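Local coordinates for protein cysteine S-methyltransferase NleE (Escherichia coli O157:H7, PDB 4R29) that uses S-adenosylmethionine to methylate protein cysteines, probably in the zinc fingers of host TAB2 and TAB3, and so would block NF-kappa-B activation, at residues E60-E65 with D121-C126. The protein carries 1 engineered substitution. Numbering follows the deposited sequence.
Sequences EEFVNE and DLHALC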
ATOM      1  N   GLU A  60       0.415  23.647  -7.435  1.00 47.96           N
ATOM      2  CA  GLU A  60       1.783  23.148  -7.499  1.00 48.91           C
ATOM      3  C   GLU A  60       1.952  21.811  -6.779  1.00 48.03           C
ATOM      4  O   GLU A  60       2.446  20.844  -7.365  1.00 46.37           O
ATOM      5  CB  GLU A  60       2.782  24.170  -6.957  1.00 42.47           C
ATOM      6  CG  GLU A  60       4.216  23.654  -6.943  1.00 45.82           C
ATOM      7  CD  GLU A  60       4.675  23.186  -8.321  1.00 49.64           C
ATOM      8  OE1 GLU A  60       3.928  23.406  -9.303  1.00 47.52           O
ATOM      9  OE2 GLU A  60       5.776  22.603  -8.425  1.00 49.96           O
ATOM     10  N   GLU A  61       1.537  21.772  -5.513  1.00 47.64           N
ATOM     11  CA  GLU A  61       1.705  20.592  -4.660  1.00 46.29           C
ATOM     12  C   GLU A  61       0.843  19.383  -5.063  1.00 42.22           C
ATOM     13  O   GLU A  61       1.271  18.239  -4.927  1.00 43.21           O
ATOM     14  CB  GLU A  61       1.465  20.941  -3.181  1.00 44.75           C
ATOM     15  CG  GLU A  61       2.541  21.827  -2.539  1.00 43.72           C
ATOM     16  CD  GLU A  61       2.469  23.283  -2.989  1.00 50.60           C
ATOM     17  OE1 GLU A  61       1.375  23.746  -3.403  1.00 46.94           O
ATOM     18  OE2 GLU A  61       3.514  23.962  -2.932  1.00 51.48           O
ATOM     19  N   PHE A  62      -0.370  19.619  -5.538  1.00 37.68           N
ATOM     20  CA  PHE A  62      -1.150  18.500  -6.051  1.00 41.11           C
ATOM     21  C   PHE A  62      -1.103  18.371  -7.581  1.00 41.85           C
ATOM     22  O   PHE A  62      -0.485  17.446  -8.111  1.00 37.49           O
ATOM     23  CB  PHE A  62      -2.601  18.548  -5.581  1.00 37.72           C
ATOM     24  CG  PHE A  62      -3.388  17.319  -5.956  1.00 42.29           C
ATOM     25  CD1 PHE A  62      -3.369  16.195  -5.144  1.00 34.48           C
ATOM     26  CD2 PHE A  62      -4.122  17.276  -7.136  1.00 43.17           C
ATOM     27  CE1 PHE A  62      -4.086  15.061  -5.487  1.00 34.20           C
ATOM     28  CE2 PHE A  62      -4.836  16.141  -7.485  1.00 38.34           C
ATOM     29  CZ  PHE A  62      -4.819  15.035  -6.657  1.00 34.52           C
ATOM     30  N   VAL A  63      -1.759  19.297  -8.277  1.00 42.55           N
ATOM     31  CA  VAL A  63      -1.905  19.220  -9.732  1.00 40.09           C
ATOM     32  C   VAL A  63      -0.569  19.054 -10.459  1.00 41.28           C
ATOM     33  O   VAL A  63      -0.382  18.094 -11.200  1.00 39.99           O
ATOM     34  CB  VAL A  63      -2.648  20.445 -10.302  1.00 47.79           C
ATOM     35  CG1 VAL A  63      -2.661  20.390 -11.829  1.00 46.14           C
ATOM     36  CG2 VAL A  63      -4.070  20.514  -9.757  1.00 44.53           C
ATOM     37  N   ASN A  64       0.363  19.977 -10.242  1.00 42.15           N
ATOM     38  CA  ASN A  64       1.638  19.912 -10.952  1.00 45.16           C
ATOM     39  C   ASN A  64       2.546  18.785 -10.467  1.00 42.40           C
ATOM     40  O   ASN A  64       3.322  18.220 -11.246  1.00 43.70           O
ATOM     41  CB  ASN A  64       2.380  21.252 -10.900  1.00 47.47           C
ATOM     42  CG  ASN A  64       1.615  22.371 -11.588  1.00 49.03           C
ATOM     43  OD1 ASN A  64       1.786  23.545 -11.255  1.00 49.77           O
ATOM     44  ND2 ASN A  64       0.754  22.010 -12.542  1.00 42.10           N
ATOM     45  N   GLU A  65       2.471  18.470  -9.180  1.00 41.70           N
ATOM     46  CA  GLU A  65       3.249  17.360  -8.657  1.00 38.22           C
ATOM     47  C   GLU A  65       2.699  16.073  -9.258  1.00 36.29           C
ATOM     48  O   GLU A  65       3.459  15.230  -9.729  1.00 35.02           O
ATOM     49  CB  GLU A  65       3.194  17.314  -7.131  1.00 37.55           C
ATOM     50  CG  GLU A  65       4.003  16.181  -6.499  1.00 32.93           C
ATOM     51  CD  GLU A  65       5.496  16.272  -6.782  1.00 39.35           C
ATOM     52  OE1 GLU A  65       5.913  17.180  -7.539  1.00 41.38           O
ATOM     53  OE2 GLU A  65       6.256  15.427  -6.243  1.00 34.25           O
ATOM     54  N   ASP A 121       1.249  10.697  -5.784  1.00 20.65           N
ATOM     55  CA  ASP A 121       1.674   9.415  -6.349  1.00 21.83           C
ATOM     56  C   ASP A 121       0.507   8.434  -6.417  1.00 22.81           C
ATOM     57  O   ASP A 121       0.348   7.703  -7.382  1.00 21.46           O
ATOM     58  CB  ASP A 121       2.781   8.787  -5.493  1.00 19.69           C
ATOM     59  CG  ASP A 121       4.134   9.386  -5.759  1.00 24.82           C
ATOM     60  OD1 ASP A 121       4.232  10.312  -6.584  1.00 25.81           O
ATOM     61  OD2 ASP A 121       5.109   8.927  -5.139  1.00 27.86           O
ATOM     62  N   LEU A 122      -0.284   8.396  -5.352  1.00 22.98           N
ATOM     63  CA  LEU A 122      -1.395   7.469  -5.277  1.00 25.38           C
ATOM     64  C   LEU A 122      -2.361   7.771  -6.428  1.00 23.89           C
ATOM     65  O   LEU A 122      -2.863   6.861  -7.086  1.00 21.36           O
ATOM     66  CB  LEU A 122      -2.090   7.571  -3.905  1.00 20.28           C
ATOM     67  CG  LEU A 122      -3.430   6.834  -3.763  1.00 25.27           C
ATOM     68  CD1 LEU A 122      -3.276   5.331  -4.101  1.00 18.94           C
ATOM     69  CD2 LEU A 122      -4.107   7.046  -2.373  1.00 19.90           C
ATOM     70  N   HIS A 123      -2.618   9.056  -6.669  1.00 23.45           N
ATOM     71  CA  HIS A 123      -3.530   9.438  -7.743  1.00 26.85           C
ATOM     72  C   HIS A 123      -2.955   9.119  -9.122  1.00 23.04           C
ATOM     73  O   HIS A 123      -3.666   8.632  -9.992  1.00 22.68           O
ATOM     74  CB  HIS A 123      -3.964  10.905  -7.605  1.00 26.63           C
ATOM     75  CG  HIS A 123      -4.952  11.115  -6.503  1.00 27.15           C
ATOM     76  ND1 HIS A 123      -4.590  11.123  -5.170  1.00 26.81           N
ATOM     77  CD2 HIS A 123      -6.301  11.241  -6.525  1.00 31.84           C
ATOM     78  CE1 HIS A 123      -5.670  11.273  -4.424  1.00 27.49           C
ATOM     79  NE2 HIS A 123      -6.719  11.350  -5.217  1.00 32.06           N
ATOM     80  N   ALA A 124      -1.663   9.376  -9.306  1.00 20.99           N
ATOM     81  CA  ALA A 124      -0.990   9.063 -10.567  1.00 23.46           C
ATOM     82  C   ALA A 124      -0.995   7.554 -10.847  1.00 24.84           C
ATOM     83  O   ALA A 124      -1.182   7.120 -11.996  1.00 22.40           O
ATOM     84  CB  ALA A 124       0.450   9.612 -10.569  1.00 19.40           C
ATOM     85  N   LEU A 125      -0.780   6.769  -9.789  1.00 20.99           N
ATOM     86  CA  LEU A 125      -0.702   5.315  -9.876  1.00 22.71           C
ATOM     87  C   LEU A 125      -1.981   4.720 -10.460  1.00 24.11           C
ATOM     88  O   LEU A 125      -1.942   3.770 -11.259  1.00 24.43           O
ATOM     89  CB  LEU A 125      -0.521   4.734  -8.474  1.00 22.27           C
ATOM     90  CG  LEU A 125       0.784   4.080  -8.071  1.00 23.38           C
ATOM     91  CD1 LEU A 125       0.472   3.186  -6.874  1.00 21.22           C
ATOM     92  CD2 LEU A 125       1.397   3.258  -9.214  1.00 19.24           C
ATOM     93  N   CYS A 126      -3.109   5.273 -10.018  1.00 20.17           N
ATOM     94  CA  CYS A 126      -4.437   4.819 -10.409  1.00 24.10           C
ATOM     95  C   CYS A 126      -4.815   5.121 -11.854  1.00 26.25           C
ATOM     96  O   CYS A 126      -5.833   4.618 -12.349  1.00 25.11           O
ATOM     97  CB  CYS A 126      -5.475   5.437  -9.482  1.00 24.70           C
ATOM     98  SG  CYS A 126      -5.461   4.687  -7.859  1.00 27.81           S
TER
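His-123 ND1, hydrogen-bonded to the backbone oxygen of Asn-119 one turn back, belongs to the ring whose face receives Phe-62. That bond, in which ND1 must be the donor, would help to fix the turn of the imidazole. The T-shaped pair makes nearly all of the contact between 60-65 and 121-126. The evidence is geometric: the Phe-62 and His-123 ring planes meet at 76°, and their centroids lie 5.2 Å apart. Phe-62 CZ comes 3.9 Å from His-123 CG, over the imidazole face but shifted toward its rim. Phe-62 CE1 follows at 4.0 Å from His-123 ND1, so the CZ-CE1 edge does the touching. With CG anti to the backbone N (chi1 -173°), the phenyl reaches across from helix 59-76 to the short helix 120-125. Nearby, Glu-65 OE2 and Asp-121 OD1 are 5.5 Å apart; salt bridges from Glu-65 to Arg-68 and from Asp-121 to Arg-69 would ease any repulsion. Further along, Ala-124 packs on Phe-70 and Met-73, while Val-22 and Ile-26 of helix 22-26 also touch His-123. The joint therefore lies among helices, its chemistry consistent with dispersion and a weak C-H to pi attraction, while ND1 spends its proton on Asn-119.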